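Local coordinates for pyocin S5 (Pseudomonas aeruginosa PAO1, PDB 6THK), which kills competing bacteria as a bacteriocin that is imported into the target cell and probably depolarises its cytoplasmic membrane by forming channels, at residues 107-112 with 175-180; 135-140 with 155-160. The protein carries 1 engineered substitution. All blocks are in the same frame, centred on the assembly; numbering follows the deposited sequence.

Interaction 1. Residues 107-112 with 175-180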
ATOM      1  N   HIS A 107       9.765 -35.054  39.985  1.00 63.32           N
ATOM      2  CA  HIS A 107      10.128 -36.255  39.237  1.00 64.02           C
ATOM      3  C   HIS A 107      10.896 -37.257  40.102  1.00 65.53           C
ATOM      4  O   HIS A 107      10.677 -38.470  39.988  1.00 63.49           O
ATOM      5  CB  HIS A 107      10.873 -35.918  37.941  1.00 66.15           C
ATOM      6  CG  HIS A 107      10.658 -36.941  36.865  1.00 71.02           C
ATOM      7  ND1 HIS A 107       9.381 -37.223  36.381  1.00 73.66           N
ATOM      8  CD2 HIS A 107      11.550 -37.738  36.230  1.00 73.46           C
ATOM      9  CE1 HIS A 107       9.544 -38.176  35.474  1.00 73.28           C
ATOM     10  NE2 HIS A 107      10.831 -38.509  35.343  1.00 73.52           N
ATOM     11  N   LYS A 108      11.749 -36.739  41.010  1.00 62.21           N
ATOM     12  CA  LYS A 108      12.528 -37.539  41.964  1.00 62.19           C
ATOM     13  C   LYS A 108      11.597 -38.151  43.028  1.00 65.84           C
ATOM     14  O   LYS A 108      11.768 -39.317  43.386  1.00 66.17           O
ATOM     15  CB  LYS A 108      13.664 -36.695  42.600  1.00 64.61           C
ATOM     16  CG  LYS A 108      14.455 -37.358  43.742  1.00 81.83           C
ATOM     17  CD  LYS A 108      15.164 -38.658  43.342  1.00 93.64           C
ATOM     18  CE  LYS A 108      15.718 -39.391  44.538  1.00105.10           C
ATOM     19  NZ  LYS A 108      16.164 -40.764  44.180  1.00115.65           N
ATOM     20  N   MET A 109      10.612 -37.366  43.507  1.00 61.14           N
ATOM     21  CA  MET A 109       9.614 -37.776  44.494  1.00 60.46           C
ATOM     22  C   MET A 109       8.695 -38.852  43.950  1.00 65.16           C
ATOM     23  O   MET A 109       8.363 -39.774  44.693  1.00 66.09           O
ATOM     24  CB  MET A 109       8.779 -36.582  44.929  1.00 62.79           C
ATOM     25  CG  MET A 109       9.362 -35.858  46.106  1.00 66.65           C
ATOM     26  SD  MET A 109       8.703 -34.192  46.277  1.00 71.27           S
ATOM     27  CE  MET A 109       7.040 -34.525  46.642  1.00 67.66           C
ATOM     28  N   GLU A 110       8.272 -38.728  42.678  1.00 60.88           N
ATOM     29  CA  GLU A 110       7.413 -39.690  41.983  1.00 60.43           C
ATOM     30  C   GLU A 110       8.126 -41.045  41.785  1.00 64.82           C
ATOM     31  O   GLU A 110       7.460 -42.081  41.796  1.00 65.01           O
ATOM     32  CB  GLU A 110       6.994 -39.153  40.598  1.00 61.66           C
ATOM     33  CG  GLU A 110       5.828 -38.180  40.575  1.00 73.77           C
ATOM     34  CD  GLU A 110       5.544 -37.542  39.227  1.00102.22           C
ATOM     35  OE1 GLU A 110       4.454 -36.950  39.079  1.00105.15           O
ATOM     36  OE2 GLU A 110       6.409 -37.601  38.325  1.00 97.77           O
ATOM     37  N   SER A 111       9.457 -41.027  41.526  1.00 61.35           N
ATOM     38  CA  SER A 111      10.232 -42.248  41.302  1.00 62.11           C
ATOM     39  C   SER A 111      10.457 -43.016  42.594  1.00 66.20           C
ATOM     40  O   SER A 111      10.372 -44.246  42.582  1.00 66.33           O
ATOM     41  CB  SER A 111      11.533 -41.974  40.556  1.00 67.41           C
ATOM     42  OG  SER A 111      12.168 -40.813  41.058  1.00 84.81           O
ATOM     43  N   ASP A 112      10.671 -42.283  43.718  1.00 61.64           N
ATOM     44  CA  ASP A 112      10.802 -42.832  45.066  1.00 61.10           C
ATOM     45  C   ASP A 112       9.452 -43.396  45.472  1.00 64.02           C
ATOM     46  O   ASP A 112       9.413 -44.503  46.022  1.00 64.25           O
ATOM     47  CB  ASP A 112      11.233 -41.757  46.080  1.00 63.33           C
ATOM     48  CG  ASP A 112      12.629 -41.203  45.867  1.00 77.09           C
ATOM     49  OD1 ASP A 112      13.377 -41.775  45.043  1.00 78.07           O
ATOM     50  OD2 ASP A 112      12.967 -40.190  46.515  1.00 84.61           O
ATOM     51  N   ASP A 175       2.909 -43.597  51.770  1.00 52.45           N
ATOM     52  CA  ASP A 175       1.763 -42.814  52.215  1.00 51.88           C
ATOM     53  C   ASP A 175       2.135 -41.335  52.369  1.00 56.72           C
ATOM     54  O   ASP A 175       1.397 -40.474  51.902  1.00 57.47           O
ATOM     55  CB  ASP A 175       1.202 -43.376  53.525  1.00 53.80           C
ATOM     56  CG  ASP A 175       0.319 -42.405  54.272  1.00 64.47           C
ATOM     57  OD1 ASP A 175      -0.828 -42.182  53.823  1.00 66.88           O
ATOM     58  OD2 ASP A 175       0.782 -41.851  55.296  1.00 69.63           O
ATOM     59  N   SER A 176       3.252 -41.042  53.044  1.00 53.86           N
ATOM     60  CA  SER A 176       3.687 -39.667  53.242  1.00 53.75           C
ATOM     61  C   SER A 176       4.108 -39.073  51.890  1.00 60.18           C
ATOM     62  O   SER A 176       3.669 -37.977  51.553  1.00 60.68           O
ATOM     63  CB  SER A 176       4.799 -39.582  54.286  1.00 55.52           C
ATOM     64  OG  SER A 176       5.940 -40.340  53.925  1.00 60.69           O
ATOM     65  N   LEU A 177       4.852 -39.838  51.070  1.00 57.07           N
ATOM     66  CA  LEU A 177       5.263 -39.390  49.745  1.00 56.61           C
ATOM     67  C   LEU A 177       4.086 -39.100  48.826  1.00 62.07           C
ATOM     68  O   LEU A 177       4.168 -38.150  48.047  1.00 60.87           O
ATOM     69  CB  LEU A 177       6.227 -40.364  49.080  1.00 56.41           C
ATOM     70  CG  LEU A 177       7.697 -39.989  49.149  1.00 61.40           C
ATOM     71  CD1 LEU A 177       8.562 -41.186  48.885  1.00 61.83           C
ATOM     72  CD2 LEU A 177       8.037 -38.911  48.138  1.00 63.38           C
ATOM     73  N   SER A 178       2.978 -39.879  48.941  1.00 60.06           N
ATOM     74  CA  SER A 178       1.776 -39.665  48.131  1.00 60.30           C
ATOM     75  C   SER A 178       1.172 -38.304  48.403  1.00 65.78           C
ATOM     76  O   SER A 178       0.757 -37.636  47.458  1.00 66.74           O
ATOM     77  CB  SER A 178       0.742 -40.755  48.363  1.00 63.81           C
ATOM     78  OG  SER A 178       0.980 -41.858  47.506  1.00 74.38           O
ATOM     79  N   GLU A 179       1.157 -37.878  49.679  1.00 62.20           N
ATOM     80  CA  GLU A 179       0.638 -36.575  50.083  1.00 62.32           C
ATOM     81  C   GLU A 179       1.579 -35.450  49.619  1.00 64.20           C
ATOM     82  O   GLU A 179       1.110 -34.436  49.102  1.00 63.03           O
ATOM     83  CB  GLU A 179       0.443 -36.526  51.609  1.00 64.26           C
ATOM     84  CG  GLU A 179      -0.686 -35.606  52.058  1.00 80.11           C
ATOM     85  CD  GLU A 179      -2.101 -36.061  51.732  1.00112.03           C
ATOM     86  OE1 GLU A 179      -2.348 -37.289  51.688  1.00114.50           O
ATOM     87  OE2 GLU A 179      -2.968 -35.179  51.528  1.00106.63           O
ATOM     88  N   ALA A 180       2.903 -35.651  49.773  1.00 59.89           N
ATOM     89  CA  ALA A 180       3.923 -34.675  49.385  1.00 59.27           C
ATOM     90  C   ALA A 180       3.855 -34.351  47.889  1.00 61.80           C
ATOM     91  O   ALA A 180       4.019 -33.192  47.512  1.00 59.58           O
ATOM     92  CB  ALA A 180       5.306 -35.183  49.760  1.00 59.65           C
TER
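L177 meets helix 95-121 with both of its methyl groups. CD2 lies 3.9 Å from CG of M109 and also rests against that residue's backbone, 3.6 Å from the M109 carbonyl O, while CD1 reaches one turn further on and touches CB of D112 at 3.9 Å. The leucine is thus set between two side chains that are three residues apart on the facing helix, and L113 and Y116 of that helix add to its surroundings. The CA atoms of M109 and L177 are the nearest pair across the two segments, 7.0 Å apart.

A180, one turn after L177, receives the end of M109. CE of M109 lies 3.6 Å from CB of A180 and 3.4 Å from its carbonyl O. The methionine reaches this place because its chain is extended at chi2 and then bends at chi3 (66°), which swings the terminal methyl round toward A180 while CG stays with L177. V181 and L184 continue the apolar strip touched by M109, and V75 of helix 42-87 packs on the same side chain.

D112 offers only its CB to the leucine. Its carboxylate is engaged within its own helix, where K108 NZ stands 3.1 Å from D112 OD1 on the syn side, a salt bridge across one turn.

The two short helical segments approach to 9.7 Å between axes and run nearly antiparallel, with 150° between their N-to-C directions. With M109 and A180 also touching helix 42-87, this geometry is consistent with an antiparallel helix pair in a bundle with helix 42-87, in the elongated, almost wholly helical rod of this bacteriocin; 175-180 falls in a predicted coiled coil.

Interaction 2. Residues 135-140 with 155-160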
ATOM      1  N   SER A 135      -3.340 -59.854  65.420  1.00 47.23           N
ATOM      2  CA  SER A 135      -3.873 -59.731  64.066  1.00 47.11           C
ATOM      3  C   SER A 135      -2.695 -59.698  63.080  1.00 51.19           C
ATOM      4  O   SER A 135      -2.659 -60.513  62.165  1.00 51.18           O
ATOM      5  CB  SER A 135      -4.729 -58.471  63.941  1.00 51.13           C
ATOM      6  OG  SER A 135      -5.049 -58.189  62.587  1.00 59.62           O
ATOM      7  N   ILE A 136      -1.688 -58.835  63.344  1.00 47.68           N
ATOM      8  CA  ILE A 136      -0.487 -58.706  62.523  1.00 47.65           C
ATOM      9  C   ILE A 136       0.263 -60.033  62.461  1.00 53.97           C
ATOM     10  O   ILE A 136       0.652 -60.465  61.374  1.00 54.26           O
ATOM     11  CB  ILE A 136       0.407 -57.517  62.981  1.00 50.48           C
ATOM     12  CG1 ILE A 136      -0.345 -56.166  62.827  1.00 50.81           C
ATOM     13  CG2 ILE A 136       1.710 -57.499  62.185  1.00 50.94           C
ATOM     14  CD1 ILE A 136       0.267 -54.963  63.502  1.00 54.44           C
ATOM     15  N   TYR A 137       0.425 -60.694  63.615  1.00 51.92           N
ATOM     16  CA  TYR A 137       1.108 -61.980  63.699  1.00 51.70           C
ATOM     17  C   TYR A 137       0.466 -63.054  62.819  1.00 54.08           C
ATOM     18  O   TYR A 137       1.184 -63.762  62.111  1.00 53.66           O
ATOM     19  CB  TYR A 137       1.185 -62.445  65.154  1.00 53.66           C
ATOM     20  CG  TYR A 137       1.726 -63.849  65.326  1.00 57.04           C
ATOM     21  CD1 TYR A 137       3.091 -64.109  65.233  1.00 59.60           C
ATOM     22  CD2 TYR A 137       0.874 -64.919  65.598  1.00 57.98           C
ATOM     23  CE1 TYR A 137       3.598 -65.399  65.408  1.00 60.90           C
ATOM     24  CE2 TYR A 137       1.367 -66.215  65.754  1.00 58.99           C
ATOM     25  CZ  TYR A 137       2.730 -66.449  65.664  1.00 67.65           C
ATOM     26  OH  TYR A 137       3.223 -67.717  65.846  1.00 70.76           O
ATOM     27  N   GLU A 138      -0.873 -63.167  62.858  1.00 50.21           N
ATOM     28  CA  GLU A 138      -1.617 -64.179  62.105  1.00 50.23           C
ATOM     29  C   GLU A 138      -1.590 -63.884  60.626  1.00 55.63           C
ATOM     30  O   GLU A 138      -1.568 -64.816  59.813  1.00 55.85           O
ATOM     31  CB  GLU A 138      -3.059 -64.343  62.634  1.00 51.86           C
ATOM     32  CG  GLU A 138      -3.152 -64.821  64.084  1.00 61.37           C
ATOM     33  CD  GLU A 138      -2.718 -66.241  64.423  1.00 74.32           C
ATOM     34  OE1 GLU A 138      -2.301 -66.992  63.508  1.00 61.01           O
ATOM     35  OE2 GLU A 138      -2.795 -66.603  65.619  1.00 62.15           O
ATOM     36  N   ALA A 139      -1.542 -62.608  60.287  1.00 51.46           N
ATOM     37  CA  ALA A 139      -1.454 -62.210  58.907  1.00 50.17           C
ATOM     38  C   ALA A 139      -0.079 -62.617  58.420  1.00 55.82           C
ATOM     39  O   ALA A 139       0.058 -63.167  57.341  1.00 57.43           O
ATOM     40  CB  ALA A 139      -1.650 -60.718  58.774  1.00 50.26           C
ATOM     41  N   TRP A 140       0.942 -62.344  59.218  1.00 52.81           N
ATOM     42  CA  TRP A 140       2.307 -62.698  58.852  1.00 53.97           C
ATOM     43  C   TRP A 140       2.487 -64.207  58.737  1.00 59.23           C
ATOM     44  O   TRP A 140       3.169 -64.691  57.850  1.00 58.15           O
ATOM     45  CB  TRP A 140       3.317 -62.115  59.836  1.00 52.90           C
ATOM     46  CG  TRP A 140       3.501 -60.651  59.693  1.00 53.75           C
ATOM     47  CD1 TRP A 140       2.907 -59.845  58.783  1.00 56.71           C
ATOM     48  CD2 TRP A 140       4.336 -59.809  60.489  1.00 53.51           C
ATOM     49  NE1 TRP A 140       3.313 -58.552  58.957  1.00 55.95           N
ATOM     50  CE2 TRP A 140       4.191 -58.502  60.003  1.00 57.30           C
ATOM     51  CE3 TRP A 140       5.186 -60.032  61.567  1.00 54.64           C
ATOM     52  CZ2 TRP A 140       4.863 -57.427  60.555  1.00 56.26           C
ATOM     53  CZ3 TRP A 140       5.852 -58.962  62.113  1.00 56.09           C
ATOM     54  CH2 TRP A 140       5.688 -57.676  61.606  1.00 56.66           C
ATOM     55  N   TYR A 155      14.067 -70.151  54.639  1.00 76.41           N
ATOM     56  CA  TYR A 155      13.462 -68.874  54.937  1.00 74.71           C
ATOM     57  C   TYR A 155      12.680 -69.010  56.218  1.00 75.63           C
ATOM     58  O   TYR A 155      11.505 -69.309  56.199  1.00 74.19           O
ATOM     59  CB  TYR A 155      12.507 -68.525  53.814  1.00 75.52           C
ATOM     60  CG  TYR A 155      11.972 -67.114  53.796  1.00 76.59           C
ATOM     61  CD1 TYR A 155      12.811 -66.030  53.819  1.00 78.35           C
ATOM     62  CD2 TYR A 155      10.618 -66.881  53.725  1.00 76.88           C
ATOM     63  CE1 TYR A 155      12.314 -64.753  53.786  1.00 78.78           C
ATOM     64  CE2 TYR A 155      10.119 -65.610  53.688  1.00 77.28           C
ATOM     65  CZ  TYR A 155      10.971 -64.555  53.718  1.00 83.34           C
ATOM     66  OH  TYR A 155      10.463 -63.300  53.678  1.00 82.40           O
ATOM     67  N   PRO A 156      13.329 -68.759  57.343  1.00 70.46           N
ATOM     68  CA  PRO A 156      12.636 -68.892  58.638  1.00 69.66           C
ATOM     69  C   PRO A 156      11.611 -67.790  58.903  1.00 72.33           C
ATOM     70  O   PRO A 156      11.629 -66.751  58.229  1.00 71.83           O
ATOM     71  CB  PRO A 156      13.778 -68.826  59.650  1.00 71.34           C
ATOM     72  CG  PRO A 156      14.824 -68.014  58.982  1.00 75.46           C
ATOM     73  CD  PRO A 156      14.741 -68.359  57.524  1.00 70.98           C
ATOM     74  N   PHE A 157      10.729 -68.011  59.902  1.00 67.30           N
ATOM     75  CA  PHE A 157       9.703 -67.047  60.269  1.00 66.43           C
ATOM     76  C   PHE A 157      10.276 -65.728  60.734  1.00 70.98           C
ATOM     77  O   PHE A 157       9.698 -64.688  60.434  1.00 71.07           O
ATOM     78  CB  PHE A 157       8.719 -67.598  61.304  1.00 67.80           C
ATOM     79  CG  PHE A 157       7.535 -66.685  61.552  1.00 68.64           C
ATOM     80  CD1 PHE A 157       6.486 -66.620  60.644  1.00 71.13           C
ATOM     81  CD2 PHE A 157       7.492 -65.865  62.672  1.00 70.35           C
ATOM     82  CE1 PHE A 157       5.406 -65.770  60.863  1.00 71.66           C
ATOM     83  CE2 PHE A 157       6.401 -65.025  62.897  1.00 72.86           C
ATOM     84  CZ  PHE A 157       5.370 -64.972  61.984  1.00 70.52           C
ATOM     85  N   GLN A 158      11.406 -65.764  61.464  1.00 67.97           N
ATOM     86  CA  GLN A 158      12.083 -64.562  61.950  1.00 68.02           C
ATOM     87  C   GLN A 158      12.608 -63.722  60.795  1.00 72.03           C
ATOM     88  O   GLN A 158      12.674 -62.496  60.919  1.00 72.10           O
ATOM     89  CB  GLN A 158      13.208 -64.907  62.935  1.00 69.35           C
ATOM     90  CG  GLN A 158      12.719 -65.581  64.226  1.00 83.58           C
ATOM     91  CD  GLN A 158      11.464 -64.960  64.815  1.00 97.63           C
ATOM     92  OE1 GLN A 158      11.405 -63.765  65.118  1.00 91.93           O
ATOM     93  NE2 GLN A 158      10.442 -65.777  64.987  1.00 88.44           N
ATOM     94  N   GLN A 159      12.963 -64.393  59.664  1.00 67.61           N
ATOM     95  CA  GLN A 159      13.446 -63.756  58.440  1.00 67.06           C
ATOM     96  C   GLN A 159      12.322 -63.025  57.770  1.00 69.15           C
ATOM     97  O   GLN A 159      12.521 -61.890  57.327  1.00 68.24           O
ATOM     98  CB  GLN A 159      14.107 -64.749  57.470  1.00 68.61           C
ATOM     99  CG  GLN A 159      15.005 -64.082  56.411  1.00 88.87           C
ATOM    100  CD  GLN A 159      16.016 -63.060  56.933  1.00107.04           C
ATOM    101  OE1 GLN A 159      16.469 -63.091  58.088  1.00100.89           O
ATOM    102  NE2 GLN A 159      16.388 -62.133  56.063  1.00 99.30           N
ATOM    103  N   LEU A 160      11.130 -63.620  57.792  1.00 64.37           N
ATOM    104  CA  LEU A 160       9.941 -63.006  57.224  1.00 63.33           C
ATOM    105  C   LEU A 160       9.535 -61.787  58.046  1.00 66.13           C
ATOM    106  O   LEU A 160       9.137 -60.770  57.502  1.00 67.05           O
ATOM    107  CB  LEU A 160       8.789 -63.995  57.174  1.00 63.08           C
ATOM    108  CG  LEU A 160       7.482 -63.361  56.716  1.00 67.05           C
ATOM    109  CD1 LEU A 160       7.434 -63.294  55.204  1.00 67.22           C
ATOM    110  CD2 LEU A 160       6.280 -64.106  57.260  1.00 68.59           C
TER
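With chi1 near 180° in both residues (173° in Y137, -172° in F157), CG is anti to the backbone N and the two rings are carried out to meet each other between helix 133-145 and the first turn of helix 157-212. Their closest atoms are CE1 of Y137 and CE2 of F157, 3.8 Å apart, with CZ of F157 nearly as near to the same tyrosine atom. The ring centroids are 5.7 Å apart and the planes are inclined at 71°, so the rings lie oblique to each other.

CZ of F157 is shared between the two partners, for it also lies 4.1 Å from CB of W140. The neighbouring CE1 is 3.9 Å from the W140 carbonyl O, which sits at the ring edge near its plane. The same oxygen is approached by CD2 of L160 at 3.2 Å, a close contact.

W140 directs its CB at the second segment, but the indole leads away from it. One indole face is met by CG2 of I136, one turn earlier, 3.4 Å above the ring plane and offset toward its rim. I126, I53 of helix 42-87 and V161 and L165 of helix 157-212 also touch this side chain, and W144 and F157 meet edge-to-face. P156 takes the N-cap position of helix 157-212, placing F157 and L160 on its opening turn.

Across these segments the chemistry is that of apolar and ring contact: one aromatic C-H, at CE1 of F157, and a leucine methyl come up to a backbone carbonyl, and no polar side-chain group links the two. F157 touches both Y137 and W144 of helix 133-145, which is consistent with packing by shape.

Both interactions rest on helix 157-212, interaction 2 at its first turn and interaction 1 further along, with centres 28 Å apart and no touching atoms. Their partners are successive helices, 95-121 and 133-145, and helix 42-87 adds side chains to both. Each is partly buried, with two buried residues among four that touch, and the surface lost is similar (192 and 199 Å²). The chemistry differs: along the rod, interaction 1 uses a methionine, a leucine and an alanine beside an intrahelical salt bridge, whereas interaction 2, at the turn into the long helix, relies on aromatic rings and a leucine. Interaction 1 lies away from the annotated zinc sites; in interaction 2 the W140 side chain is about 14 Å from a bound zinc ion.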